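Local atomic coordinates of racemase (PDB entry 3MKC), a protein that belongs to the enolase superfamily, joining an N-terminal domain of the mandelate racemase family to a TIM-barrel-like C-terminal domain. Residues Pro140-Tyr145 with His171-Val176; Pro313-Thr318 with Phe338-Pro343; Thr318-Ala323 with Tyr353-Glu358. One frame throughout, in Å; residues are numbered along the deposited sequence.

Interaction 1. Residues Pro140-Tyr145 with His171-Val176; sequences PYLTLY and HNIRAV
Leu-142 and Val-176 form a parallel beta bridge with their CA atoms 4.7 Å apart, pairing strand 137-143 with strand 175-179 in the barrel sheet. Helix 154-170 lies between the two strands in the chain, which makes this a beta-alpha-beta crossover, the repeating unit of the TIM-barrel fold. The bridge is held by Leu-142 N, which donates to Ala-175 O at 2.9 Å with an angle of 154° at the hydrogen, while Val-176 CA brings its hydrogen to Leu-142 O.

One face of the strand pair is aliphatic and turned to the crossover helix. Leu-142 CD1 abuts Ile-173 CD1 at 3.5 Å, the two side chains crossing at about a right angle, and Leu-144 CD1 reaches Val-176 CB at 3.8 Å. Ala-168 of helix 154-170 covers both Ile-173 and Val-176, and Leu-165 covers Leu-144.

The side chains of Tyr-141 and Ala-175 meet through their CB atoms, 3.6 Å apart, and Tyr-141 CA also brings its hydrogen to Ala-175 O. The tyrosine ring, with CG set between backbone N and carbonyl carbon (chi1 73°), leads off instead toward Met-209, and its OH is hydrogen-bonded to Lys-177 NZ. Where the strands begin to part, a water takes over the pairing: it accepts from Arg-174 N at 2.7 Å and donates to Pro-140 O at 2.8 Å.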
ATOM      1  N   PRO A 140       5.704  -8.018   8.676  1.00 19.72           N
ATOM      2  CA  PRO A 140       4.538  -7.781   7.832  1.00 19.92           C
ATOM      3  C   PRO A 140       3.529  -8.904   7.972  1.00 19.19           C
ATOM      4  O   PRO A 140       3.832  -9.951   8.545  1.00 19.07           O
ATOM      5  CB  PRO A 140       5.136  -7.786   6.445  1.00 21.06           C
ATOM      6  CG  PRO A 140       6.098  -8.961   6.560  1.00 20.33           C
ATOM      7  CD  PRO A 140       6.761  -8.723   7.922  1.00 20.19           C
ATOM      8  N   TYR A 141       2.319  -8.672   7.483  1.00 18.56           N
ATOM      9  CA  TYR A 141       1.337  -9.737   7.465  1.00 17.64           C
ATOM     10  C   TYR A 141       1.320 -10.016   5.973  1.00 17.01           C
ATOM     11  O   TYR A 141       1.486  -9.098   5.160  1.00 15.97           O
ATOM     12  CB  TYR A 141      -0.035  -9.289   7.994  1.00 17.64           C
ATOM     13  CG  TYR A 141      -0.869  -8.392   7.104  1.00 16.72           C
ATOM     14  CD1 TYR A 141      -1.492  -8.886   5.957  1.00 15.17           C
ATOM     15  CD2 TYR A 141      -1.097  -7.063   7.453  1.00 17.50           C
ATOM     16  CE1 TYR A 141      -2.324  -8.079   5.185  1.00 15.44           C
ATOM     17  CE2 TYR A 141      -1.928  -6.248   6.689  1.00 16.77           C
ATOM     18  CZ  TYR A 141      -2.538  -6.762   5.556  1.00 16.37           C
ATOM     19  OH  TYR A 141      -3.352  -5.961   4.797  1.00 14.69           O
ATOM     20  N   LEU A 142       1.186 -11.277   5.601  1.00 17.22           N
ATOM     21  CA  LEU A 142       1.187 -11.616   4.187  1.00 17.97           C
ATOM     22  C   LEU A 142      -0.216 -11.921   3.703  1.00 17.17           C
ATOM     23  O   LEU A 142      -0.945 -12.688   4.329  1.00 18.86           O
ATOM     24  CB  LEU A 142       2.099 -12.820   3.936  1.00 17.56           C
ATOM     25  CG  LEU A 142       3.539 -12.641   4.419  1.00 19.83           C
ATOM     26  CD1 LEU A 142       4.354 -13.873   4.037  1.00 20.89           C
ATOM     27  CD2 LEU A 142       4.147 -11.391   3.800  1.00 20.23           C
ATOM     28  N   THR A 143      -0.592 -11.309   2.590  1.00 18.99           N
ATOM     29  CA  THR A 143      -1.908 -11.533   2.020  1.00 20.85           C
ATOM     30  C   THR A 143      -1.835 -12.763   1.129  1.00 22.88           C
ATOM     31  O   THR A 143      -1.027 -12.819   0.201  1.00 24.17           O
ATOM     32  CB  THR A 143      -2.358 -10.312   1.212  1.00 21.76           C
ATOM     33  OG1 THR A 143      -2.354  -9.164   2.069  1.00 19.78           O
ATOM     34  CG2 THR A 143      -3.758 -10.522   0.662  1.00 21.68           C
ATOM     35  N   LEU A 144      -2.683 -13.745   1.426  1.00 23.33           N
ATOM     36  CA  LEU A 144      -2.708 -15.008   0.694  1.00 25.71           C
ATOM     37  C   LEU A 144      -3.974 -15.243  -0.112  1.00 27.58           C
ATOM     38  O   LEU A 144      -5.064 -14.826   0.283  1.00 27.73           O
ATOM     39  CB  LEU A 144      -2.559 -16.170   1.679  1.00 24.10           C
ATOM     40  CG  LEU A 144      -1.426 -16.065   2.694  1.00 24.27           C
ATOM     41  CD1 LEU A 144      -1.531 -17.196   3.704  1.00 23.38           C
ATOM     42  CD2 LEU A 144      -0.098 -16.094   1.963  1.00 23.96           C
ATOM     43  N   TYR A 145      -3.820 -15.930  -1.240  1.00 28.37           N
ATOM     44  CA  TYR A 145      -4.949 -16.277  -2.094  1.00 28.78           C
ATOM     45  C   TYR A 145      -4.524 -17.369  -3.074  1.00 29.64           C
ATOM     46  O   TYR A 145      -3.656 -17.156  -3.923  1.00 29.16           O
ATOM     47  CB  TYR A 145      -5.453 -15.062  -2.874  1.00 29.09           C
ATOM     48  CG  TYR A 145      -6.846 -15.263  -3.434  1.00 29.84           C
ATOM     49  CD1 TYR A 145      -7.971 -15.152  -2.616  1.00 30.86           C
ATOM     50  CD2 TYR A 145      -7.043 -15.568  -4.781  1.00 30.81           C
ATOM     51  CE1 TYR A 145      -9.255 -15.336  -3.125  1.00 32.31           C
ATOM     52  CE2 TYR A 145      -8.322 -15.756  -5.302  1.00 31.16           C
ATOM     53  CZ  TYR A 145      -9.426 -15.636  -4.471  1.00 32.34           C
ATOM     54  OH  TYR A 145     -10.697 -15.800  -4.987  1.00 33.64           O
ATOM     55  N   HIS A 171       7.255 -20.867   7.862  1.00 26.68           N
ATOM     56  CA  HIS A 171       8.188 -19.745   7.751  1.00 26.22           C
ATOM     57  C   HIS A 171       7.995 -18.758   8.895  1.00 26.05           C
ATOM     58  O   HIS A 171       8.480 -17.626   8.834  1.00 26.65           O
ATOM     59  CB  HIS A 171       7.988 -19.003   6.429  1.00 26.29           C
ATOM     60  CG  HIS A 171       8.427 -19.772   5.224  1.00 26.39           C
ATOM     61  ND1 HIS A 171       7.861 -20.972   4.857  1.00 27.02           N
ATOM     62  CD2 HIS A 171       9.358 -19.492   4.282  1.00 25.64           C
ATOM     63  CE1 HIS A 171       8.422 -21.399   3.740  1.00 25.86           C
ATOM     64  NE2 HIS A 171       9.333 -20.519   3.371  1.00 25.80           N
ATOM     65  N   ASN A 172       7.281 -19.187   9.930  1.00 25.58           N
ATOM     66  CA  ASN A 172       7.011 -18.337  11.088  1.00 25.37           C
ATOM     67  C   ASN A 172       6.481 -16.950  10.732  1.00 23.84           C
ATOM     68  O   ASN A 172       6.900 -15.950  11.320  1.00 24.32           O
ATOM     69  CB  ASN A 172       8.264 -18.189  11.955  1.00 26.95           C
ATOM     70  CG  ASN A 172       8.689 -19.498  12.589  1.00 29.85           C
ATOM     71  OD1 ASN A 172       7.876 -20.207  13.184  1.00 32.43           O
ATOM     72  ND2 ASN A 172       9.969 -19.822  12.474  1.00 31.39           N
ATOM     73  N   ILE A 173       5.570 -16.886   9.768  1.00 23.91           N
ATOM     74  CA  ILE A 173       4.964 -15.613   9.388  1.00 21.55           C
ATOM     75  C   ILE A 173       4.044 -15.255  10.556  1.00 22.93           C
ATOM     76  O   ILE A 173       3.212 -16.065  10.968  1.00 22.26           O
ATOM     77  CB  ILE A 173       4.129 -15.745   8.093  1.00 20.85           C
ATOM     78  CG1 ILE A 173       5.035 -16.166   6.932  1.00 20.79           C
ATOM     79  CG2 ILE A 173       3.434 -14.430   7.777  1.00 19.32           C
ATOM     80  CD1 ILE A 173       6.217 -15.244   6.709  1.00 20.65           C
ATOM     81  N   ARG A 174       4.197 -14.045  11.085  1.00 21.81           N
ATOM     82  CA  ARG A 174       3.410 -13.616  12.234  1.00 21.77           C
ATOM     83  C   ARG A 174       1.925 -13.363  11.983  1.00 20.22           C
ATOM     84  O   ARG A 174       1.128 -13.406  12.918  1.00 21.32           O
ATOM     85  CB  ARG A 174       4.036 -12.360  12.844  1.00 23.52           C
ATOM     86  CG  ARG A 174       5.516 -12.485  13.146  1.00 26.80           C
ATOM     87  CD  ARG A 174       5.785 -13.553  14.191  1.00 29.57           C
ATOM     88  NE  ARG A 174       7.206 -13.662  14.513  1.00 31.25           N
ATOM     89  CZ  ARG A 174       7.896 -12.761  15.206  1.00 32.08           C
ATOM     90  NH1 ARG A 174       7.304 -11.666  15.665  1.00 32.24           N
ATOM     91  NH2 ARG A 174       9.191 -12.954  15.437  1.00 33.22           N
ATOM     92  N   ALA A 175       1.547 -13.098  10.736  1.00 19.10           N
ATOM     93  CA  ALA A 175       0.146 -12.835  10.423  1.00 18.65           C
ATOM     94  C   ALA A 175      -0.139 -12.977   8.935  1.00 17.86           C
ATOM     95  O   ALA A 175       0.713 -12.684   8.101  1.00 18.27           O
ATOM     96  CB  ALA A 175      -0.242 -11.432  10.897  1.00 20.06           C
ATOM     97  N   VAL A 176      -1.348 -13.423   8.614  1.00 16.23           N
ATOM     98  CA  VAL A 176      -1.756 -13.605   7.233  1.00 17.60           C
ATOM     99  C   VAL A 176      -3.179 -13.103   7.023  1.00 17.74           C
ATOM    100  O   VAL A 176      -3.979 -13.062   7.956  1.00 19.65           O
ATOM    101  CB  VAL A 176      -1.703 -15.095   6.830  1.00 17.42           C
ATOM    102  CG1 VAL A 176      -0.267 -15.617   6.941  1.00 18.91           C
ATOM    103  CG2 VAL A 176      -2.630 -15.907   7.722  1.00 19.91           C
TER
HETATM  104  O   HOH W   1       5.400 -12.057   9.631  1.00 16.68           O

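Interaction 2. Residues Pro313-Thr318 with Phe338-Pro343; sequences PHNWKT and FEYVHP
Asn-315 and Glu-339 join the loop that follows strand 310-311 to strand 339-340, within the last beta-alpha units of the TIM-barrel domain. The two segments run in the same direction but stand too far apart for direct backbone pairing, with the CA atoms of Asn-315 and Glu-339 5.6 Å from each other, so side chains and a water bridge the gap.

The tight part is a reciprocal exchange. Glu-339, with its chain extended, reaches across to accept from Asn-315 N at OE1, 2.8 Å away and nearly straight at 168°; the N-H comes in from above the carboxylate plane. In return Asn-315 ND2 donates to Glu-339 O at 3.1 Å, the acceptor lying close to the plane of the amide. That carbonyl has a second donor, a water that also donates to Pro-313 O at 2.6 Å. Glu-339 OE2 turns to Thr-143 OG1 on strand 137-143, tying the carboxylate into the neighbouring strand. Asn-315 O is also buried here, yet finds no partner in the model.

Toward solvent the packing is looser. The partly exposed His-314 lies beside the Glu-339 side chain, ring and carboxylate planes 65° apart. Farther along, the exposed Trp-316 sends its indole across Val-341 at about a right angle. With CG2 anti to its backbone N, Val-341 offers that methyl to the six-membered ring: CG2 lies 3.6 Å from Trp-316 CZ3 and 3.9 Å from CH2.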
ATOM      1  N   PRO A 313      -0.927   0.411   5.381  1.00 11.95           N
ATOM      2  CA  PRO A 313      -1.160   0.769   3.983  1.00 12.21           C
ATOM      3  C   PRO A 313      -1.363  -0.403   3.043  1.00 13.04           C
ATOM      4  O   PRO A 313      -0.622  -1.388   3.091  1.00 13.47           O
ATOM      5  CB  PRO A 313       0.079   1.587   3.623  1.00 12.43           C
ATOM      6  CG  PRO A 313       0.506   2.169   4.936  1.00 12.55           C
ATOM      7  CD  PRO A 313       0.340   0.993   5.860  1.00 12.67           C
ATOM      8  N   HIS A 314      -2.378  -0.291   2.195  1.00 12.54           N
ATOM      9  CA  HIS A 314      -2.657  -1.335   1.220  1.00 15.98           C
ATOM     10  C   HIS A 314      -1.406  -1.443   0.359  1.00 17.56           C
ATOM     11  O   HIS A 314      -0.821  -0.429  -0.034  1.00 16.88           O
ATOM     12  CB  HIS A 314      -3.850  -0.943   0.359  1.00 17.35           C
ATOM     13  CG  HIS A 314      -4.098  -1.868  -0.791  1.00 19.47           C
ATOM     14  ND1 HIS A 314      -4.519  -3.170  -0.624  1.00 23.00           N
ATOM     15  CD2 HIS A 314      -3.993  -1.676  -2.126  1.00 19.02           C
ATOM     16  CE1 HIS A 314      -4.666  -3.738  -1.808  1.00 19.85           C
ATOM     17  NE2 HIS A 314      -4.352  -2.853  -2.736  1.00 20.55           N
ATOM     18  N   ASN A 315      -0.990  -2.673   0.073  1.00 19.23           N
ATOM     19  CA  ASN A 315       0.199  -2.894  -0.729  1.00 20.45           C
ATOM     20  C   ASN A 315       0.046  -4.120  -1.619  1.00 21.45           C
ATOM     21  O   ASN A 315       0.134  -5.257  -1.151  1.00 21.34           O
ATOM     22  CB  ASN A 315       1.421  -3.042   0.183  1.00 20.48           C
ATOM     23  CG  ASN A 315       2.660  -3.504  -0.566  1.00 23.20           C
ATOM     24  OD1 ASN A 315       2.752  -3.355  -1.782  1.00 23.48           O
ATOM     25  ND2 ASN A 315       3.626  -4.055   0.163  1.00 22.22           N
ATOM     26  N   TRP A 316      -0.205  -3.869  -2.900  1.00 21.22           N
ATOM     27  CA  TRP A 316      -0.352  -4.932  -3.882  1.00 22.72           C
ATOM     28  C   TRP A 316       0.047  -4.432  -5.267  1.00 20.89           C
ATOM     29  O   TRP A 316      -0.797  -4.243  -6.143  1.00 21.10           O
ATOM     30  CB  TRP A 316      -1.792  -5.455  -3.906  1.00 25.38           C
ATOM     31  CG  TRP A 316      -1.930  -6.706  -4.713  1.00 30.69           C
ATOM     32  CD1 TRP A 316      -2.208  -6.800  -6.050  1.00 31.33           C
ATOM     33  CD2 TRP A 316      -1.716  -8.046  -4.252  1.00 31.69           C
ATOM     34  NE1 TRP A 316      -2.174  -8.117  -6.450  1.00 33.35           N
ATOM     35  CE2 TRP A 316      -1.874  -8.902  -5.367  1.00 33.30           C
ATOM     36  CE3 TRP A 316      -1.402  -8.605  -3.006  1.00 32.59           C
ATOM     37  CZ2 TRP A 316      -1.727 -10.292  -5.273  1.00 33.61           C
ATOM     38  CZ3 TRP A 316      -1.255  -9.991  -2.911  1.00 34.23           C
ATOM     39  CH2 TRP A 316      -1.419 -10.817  -4.042  1.00 34.74           C
ATOM     40  N   LYS A 317       1.343  -4.196  -5.443  1.00 20.52           N
ATOM     41  CA  LYS A 317       1.888  -3.737  -6.715  1.00 20.00           C
ATOM     42  C   LYS A 317       3.163  -4.525  -6.988  1.00 17.93           C
ATOM     43  O   LYS A 317       3.141  -5.751  -6.977  1.00 16.99           O
ATOM     44  CB  LYS A 317       2.211  -2.242  -6.677  1.00 22.04           C
ATOM     45  CG  LYS A 317       1.159  -1.327  -7.285  1.00 25.27           C
ATOM     46  CD  LYS A 317       0.736  -1.745  -8.690  1.00 24.45           C
ATOM     47  CE  LYS A 317      -0.025  -0.615  -9.363  1.00 24.77           C
ATOM     48  NZ  LYS A 317      -0.817  -1.036 -10.548  1.00 23.07           N
ATOM     49  N   THR A 318       4.270  -3.822  -7.212  1.00 17.67           N
ATOM     50  CA  THR A 318       5.536  -4.496  -7.492  1.00 17.22           C
ATOM     51  C   THR A 318       6.543  -4.333  -6.367  1.00 18.20           C
ATOM     52  O   THR A 318       6.196  -3.899  -5.268  1.00 17.23           O
ATOM     53  CB  THR A 318       6.177  -3.985  -8.797  1.00 16.07           C
ATOM     54  OG1 THR A 318       6.753  -2.693  -8.583  1.00 15.90           O
ATOM     55  CG2 THR A 318       5.134  -3.900  -9.897  1.00 17.52           C
ATOM     56  N   PHE A 338       2.086  -4.667   8.725  1.00 15.00           N
ATOM     57  CA  PHE A 338       1.831  -3.856   7.539  1.00 15.00           C
ATOM     58  C   PHE A 338       1.685  -4.850   6.385  1.00 16.57           C
ATOM     59  O   PHE A 338       2.273  -5.936   6.429  1.00 16.36           O
ATOM     60  CB  PHE A 338       2.972  -2.861   7.294  1.00 15.25           C
ATOM     61  CG  PHE A 338       4.283  -3.495   6.923  1.00 16.38           C
ATOM     62  CD1 PHE A 338       4.780  -3.378   5.630  1.00 16.77           C
ATOM     63  CD2 PHE A 338       5.025  -4.194   7.865  1.00 16.20           C
ATOM     64  CE1 PHE A 338       6.000  -3.947   5.277  1.00 16.17           C
ATOM     65  CE2 PHE A 338       6.252  -4.770   7.523  1.00 17.54           C
ATOM     66  CZ  PHE A 338       6.737  -4.646   6.227  1.00 15.52           C
ATOM     67  N   GLU A 339       0.894  -4.509   5.370  1.00 16.36           N
ATOM     68  CA  GLU A 339       0.689  -5.447   4.271  1.00 17.05           C
ATOM     69  C   GLU A 339       1.898  -5.601   3.374  1.00 18.54           C
ATOM     70  O   GLU A 339       2.515  -4.620   2.959  1.00 17.45           O
ATOM     71  CB  GLU A 339      -0.522  -5.068   3.414  1.00 18.19           C
ATOM     72  CG  GLU A 339      -0.736  -6.023   2.236  1.00 17.14           C
ATOM     73  CD  GLU A 339      -2.060  -5.823   1.522  1.00 18.34           C
ATOM     74  OE1 GLU A 339      -2.471  -4.660   1.336  1.00 16.70           O
ATOM     75  OE2 GLU A 339      -2.686  -6.832   1.132  1.00 19.69           O
ATOM     76  N   TYR A 340       2.218  -6.855   3.077  1.00 18.86           N
ATOM     77  CA  TYR A 340       3.346  -7.170   2.227  1.00 21.60           C
ATOM     78  C   TYR A 340       3.009  -8.400   1.392  1.00 22.83           C
ATOM     79  O   TYR A 340       2.377  -9.337   1.875  1.00 25.42           O
ATOM     80  CB  TYR A 340       4.572  -7.462   3.084  1.00 22.25           C
ATOM     81  CG  TYR A 340       5.877  -7.422   2.328  1.00 21.18           C
ATOM     82  CD1 TYR A 340       6.568  -6.224   2.154  1.00 21.23           C
ATOM     83  CD2 TYR A 340       6.430  -8.586   1.795  1.00 21.77           C
ATOM     84  CE1 TYR A 340       7.782  -6.186   1.472  1.00 22.00           C
ATOM     85  CE2 TYR A 340       7.642  -8.561   1.110  1.00 20.75           C
ATOM     86  CZ  TYR A 340       8.310  -7.359   0.954  1.00 22.51           C
ATOM     87  OH  TYR A 340       9.501  -7.329   0.280  1.00 23.06           O
ATOM     88  N   VAL A 341       3.410  -8.379   0.130  1.00 25.35           N
ATOM     89  CA  VAL A 341       3.185  -9.509  -0.753  1.00 25.51           C
ATOM     90  C   VAL A 341       4.577 -10.085  -0.976  1.00 24.97           C
ATOM     91  O   VAL A 341       5.479  -9.398  -1.454  1.00 24.95           O
ATOM     92  CB  VAL A 341       2.545  -9.068  -2.092  1.00 28.00           C
ATOM     93  CG1 VAL A 341       3.432  -8.055  -2.794  1.00 29.24           C
ATOM     94  CG2 VAL A 341       2.306 -10.286  -2.981  1.00 27.96           C
ATOM     95  N   HIS A 342       4.759 -11.338  -0.583  1.00 24.69           N
ATOM     96  CA  HIS A 342       6.051 -11.988  -0.710  1.00 24.81           C
ATOM     97  C   HIS A 342       6.084 -12.904  -1.931  1.00 25.08           C
ATOM     98  O   HIS A 342       5.085 -13.539  -2.263  1.00 23.31           O
ATOM     99  CB  HIS A 342       6.347 -12.781   0.565  1.00 24.17           C
ATOM    100  CG  HIS A 342       7.755 -13.270   0.658  1.00 27.87           C
ATOM    101  ND1 HIS A 342       8.221 -14.346  -0.068  1.00 26.38           N
ATOM    102  CD2 HIS A 342       8.815 -12.804   1.361  1.00 26.41           C
ATOM    103  CE1 HIS A 342       9.506 -14.519   0.184  1.00 28.77           C
ATOM    104  NE2 HIS A 342       9.891 -13.596   1.048  1.00 28.09           N
ATOM    105  N   PRO A 343       7.240 -12.974  -2.616  1.00 25.48           N
ATOM    106  CA  PRO A 343       7.443 -13.799  -3.813  1.00 26.27           C
ATOM    107  C   PRO A 343       7.177 -15.293  -3.633  1.00 25.89           C
ATOM    108  O   PRO A 343       6.689 -15.952  -4.549  1.00 26.51           O
ATOM    109  CB  PRO A 343       8.896 -13.518  -4.178  1.00 26.56           C
ATOM    110  CG  PRO A 343       9.089 -12.117  -3.715  1.00 27.23           C
ATOM    111  CD  PRO A 343       8.427 -12.141  -2.359  1.00 25.79           C
TER
HETATM  112  O   HOH W   2       1.778  -1.985   3.926  1.00 17.72           O

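Interaction 3. Residues Thr318-Ala323 with Tyr353-Glu358; sequences TGITSA and YLVTPE
Val-355 presses both its methyl groups on the first turn of helix 319-331. Its CG2 comes within 3.4 Å of Gly-319 CA, a close approach possible because the glycine carries no side chain. Its other branch, CG1, meets Ile-320 CG1 at 3.5 Å, tighter than usual for two aliphatic carbons, and the two side chains cross at about a right angle. Next to it Leu-354 lays CD2 over the Thr-318 side chain, 3.7 Å from OG1 and 3.8 Å from CG2.

Thr-318 is the N-cap of the helix. With OG1 placed between backbone N and carbonyl carbon (chi1 75°), the hydroxyl faces the helix start and accepts from Ile-320 N at 3.2 Å, with an angle of 166°; Gly-319 N, by contrast, is buried without a partner in the model. The same hydroxyl is hydrogen-bonded to Glu-47 OE1, while Thr-321 OG1 holds Glu-47 OE2. Farther out, Thr-31 and Val-33 of strand 29-38 pack on Leu-354, and Met-112 of helix 102-122 packs on Ile-320, so the N-terminal domain covers this end of the barrel helix. Strand 355-356 is itself paired antiparallel with strand 377-378, Thr-356 bonding to Asp-377 through the backbone.

No hydrogen bond crosses between the segments: van der Waals fit does the joining, while the polar work is done within the helix cap and by Glu-47, whose negative charge the helix start would probably favour.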
ATOM      1  N   THR A 318       4.270  -3.822  -7.212  1.00 17.67           N
ATOM      2  CA  THR A 318       5.536  -4.496  -7.492  1.00 17.22           C
ATOM      3  C   THR A 318       6.543  -4.333  -6.367  1.00 18.20           C
ATOM      4  O   THR A 318       6.196  -3.899  -5.268  1.00 17.23           O
ATOM      5  CB  THR A 318       6.177  -3.985  -8.797  1.00 16.07           C
ATOM      6  OG1 THR A 318       6.753  -2.693  -8.583  1.00 15.90           O
ATOM      7  CG2 THR A 318       5.134  -3.900  -9.897  1.00 17.52           C
ATOM      8  N   GLY A 319       7.795  -4.684  -6.648  1.00 17.60           N
ATOM      9  CA  GLY A 319       8.835  -4.571  -5.645  1.00 17.28           C
ATOM     10  C   GLY A 319       9.121  -3.134  -5.255  1.00 16.96           C
ATOM     11  O   GLY A 319       9.720  -2.873  -4.214  1.00 17.10           O
ATOM     12  N   ILE A 320       8.695  -2.192  -6.091  1.00 16.06           N
ATOM     13  CA  ILE A 320       8.925  -0.783  -5.800  1.00 16.08           C
ATOM     14  C   ILE A 320       8.129  -0.352  -4.566  1.00 17.16           C
ATOM     15  O   ILE A 320       8.657   0.301  -3.666  1.00 15.84           O
ATOM     16  CB  ILE A 320       8.528   0.101  -6.995  1.00 16.94           C
ATOM     17  CG1 ILE A 320       9.365  -0.284  -8.223  1.00 16.26           C
ATOM     18  CG2 ILE A 320       8.747   1.566  -6.653  1.00 16.44           C
ATOM     19  CD1 ILE A 320       9.074   0.554  -9.459  1.00 19.02           C
ATOM     20  N   THR A 321       6.856  -0.722  -4.530  1.00 17.16           N
ATOM     21  CA  THR A 321       6.011  -0.371  -3.397  1.00 18.29           C
ATOM     22  C   THR A 321       6.371  -1.214  -2.169  1.00 19.68           C
ATOM     23  O   THR A 321       6.318  -0.724  -1.039  1.00 20.07           O
ATOM     24  CB  THR A 321       4.519  -0.541  -3.751  1.00 18.15           C
ATOM     25  OG1 THR A 321       4.179   0.383  -4.794  1.00 18.19           O
ATOM     26  CG2 THR A 321       3.633  -0.276  -2.536  1.00 15.68           C
ATOM     27  N   SER A 322       6.748  -2.473  -2.379  1.00 20.45           N
ATOM     28  CA  SER A 322       7.127  -3.319  -1.248  1.00 20.27           C
ATOM     29  C   SER A 322       8.321  -2.707  -0.516  1.00 19.71           C
ATOM     30  O   SER A 322       8.419  -2.797   0.708  1.00 19.03           O
ATOM     31  CB  SER A 322       7.477  -4.735  -1.714  1.00 23.67           C
ATOM     32  OG  SER A 322       6.309  -5.483  -2.008  1.00 28.52           O
ATOM     33  N   ALA A 323       9.227  -2.081  -1.264  1.00 17.27           N
ATOM     34  CA  ALA A 323      10.392  -1.455  -0.660  1.00 17.92           C
ATOM     35  C   ALA A 323       9.955  -0.249   0.168  1.00 17.36           C
ATOM     36  O   ALA A 323      10.404  -0.060   1.306  1.00 18.28           O
ATOM     37  CB  ALA A 323      11.376  -1.016  -1.741  1.00 18.00           C
ATOM     38  N   TYR A 353       9.914  -9.960 -10.731  1.00 25.57           N
ATOM     39  CA  TYR A 353      11.074  -9.532 -11.517  1.00 25.98           C
ATOM     40  C   TYR A 353      11.328  -8.054 -11.837  1.00 25.71           C
ATOM     41  O   TYR A 353      12.445  -7.710 -12.221  1.00 26.81           O
ATOM     42  CB  TYR A 353      11.084 -10.278 -12.856  1.00 26.93           C
ATOM     43  CG  TYR A 353      10.650 -11.725 -12.798  1.00 28.37           C
ATOM     44  CD1 TYR A 353      11.320 -12.651 -11.997  1.00 29.39           C
ATOM     45  CD2 TYR A 353       9.582 -12.177 -13.574  1.00 28.93           C
ATOM     46  CE1 TYR A 353      10.936 -13.999 -11.976  1.00 29.98           C
ATOM     47  CE2 TYR A 353       9.189 -13.516 -13.560  1.00 29.92           C
ATOM     48  CZ  TYR A 353       9.870 -14.420 -12.763  1.00 29.98           C
ATOM     49  OH  TYR A 353       9.486 -15.741 -12.765  1.00 31.61           O
ATOM     50  N   LEU A 354      10.335  -7.178 -11.693  1.00 24.47           N
ATOM     51  CA  LEU A 354      10.548  -5.774 -12.064  1.00 22.68           C
ATOM     52  C   LEU A 354      11.735  -5.054 -11.435  1.00 21.45           C
ATOM     53  O   LEU A 354      12.514  -4.414 -12.143  1.00 20.61           O
ATOM     54  CB  LEU A 354       9.284  -4.947 -11.834  1.00 21.32           C
ATOM     55  CG  LEU A 354       9.384  -3.514 -12.358  1.00 21.70           C
ATOM     56  CD1 LEU A 354       9.682  -3.518 -13.855  1.00 20.13           C
ATOM     57  CD2 LEU A 354       8.073  -2.791 -12.075  1.00 21.17           C
ATOM     58  N   VAL A 355      11.872  -5.127 -10.114  1.00 22.44           N
ATOM     59  CA  VAL A 355      12.997  -4.468  -9.459  1.00 23.19           C
ATOM     60  C   VAL A 355      13.808  -5.432  -8.615  1.00 23.63           C
ATOM     61  O   VAL A 355      13.342  -6.521  -8.268  1.00 24.09           O
ATOM     62  CB  VAL A 355      12.558  -3.292  -8.558  1.00 24.74           C
ATOM     63  CG1 VAL A 355      12.069  -2.134  -9.413  1.00 24.38           C
ATOM     64  CG2 VAL A 355      11.486  -3.748  -7.589  1.00 25.63           C
ATOM     65  N   THR A 356      15.024  -5.012  -8.286  1.00 22.72           N
ATOM     66  CA  THR A 356      15.947  -5.822  -7.499  1.00 23.09           C
ATOM     67  C   THR A 356      16.735  -4.906  -6.572  1.00 21.48           C
ATOM     68  O   THR A 356      16.965  -3.741  -6.887  1.00 21.61           O
ATOM     69  CB  THR A 356      16.935  -6.566  -8.427  1.00 23.58           C
ATOM     70  OG1 THR A 356      17.752  -7.457  -7.655  1.00 27.24           O
ATOM     71  CG2 THR A 356      17.828  -5.572  -9.141  1.00 20.52           C
ATOM     72  N   PRO A 357      17.162  -5.417  -5.408  1.00 22.39           N
ATOM     73  CA  PRO A 357      16.950  -6.779  -4.911  1.00 22.03           C
ATOM     74  C   PRO A 357      15.659  -6.897  -4.109  1.00 23.35           C
ATOM     75  O   PRO A 357      14.943  -5.916  -3.926  1.00 24.63           O
ATOM     76  CB  PRO A 357      18.174  -7.005  -4.042  1.00 22.43           C
ATOM     77  CG  PRO A 357      18.351  -5.664  -3.408  1.00 23.88           C
ATOM     78  CD  PRO A 357      18.127  -4.697  -4.560  1.00 22.40           C
ATOM     79  N   GLU A 358      15.378  -8.108  -3.637  1.00 23.32           N
ATOM     80  CA  GLU A 358      14.198  -8.401  -2.829  1.00 24.29           C
ATOM     81  C   GLU A 358      14.681  -8.513  -1.385  1.00 24.08           C
ATOM     82  O   GLU A 358      15.665  -9.205  -1.110  1.00 23.68           O
ATOM     83  CB  GLU A 358      13.585  -9.737  -3.266  1.00 26.08           C
ATOM     84  CG  GLU A 358      12.276 -10.097  -2.588  1.00 28.79           C
ATOM     85  CD  GLU A 358      11.134  -9.213  -3.035  1.00 31.02           C
ATOM     86  OE1 GLU A 358      10.993  -9.009  -4.260  1.00 32.10           O
ATOM     87  OE2 GLU A 358      10.376  -8.730  -2.169  1.00 31.38           O
TER

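How the interactions relate
All three contacts are buried, but interaction 2 lies nearest the centre of the chain and alone has an exposed fringe. Interactions 1 and 2 share the barrel sheet: strands 137-143 and 339-340 are neighbours, joined by Tyr-141 N and Phe-338 O, 2.9 Å apart. Interactions 2 and 3 share Thr-318, where the loop becomes helix, and meet again at Tyr-340 OH and Glu-358 OE2. Interactions 1 and 3 do not touch, their nearest atoms being about 8 Å apart. The chemistry shifts accordingly, from backbone pairing with an aliphatic face in the sheet, through side-chain and water bridging near the centre of the chain, to apolar packing at the domain boundary.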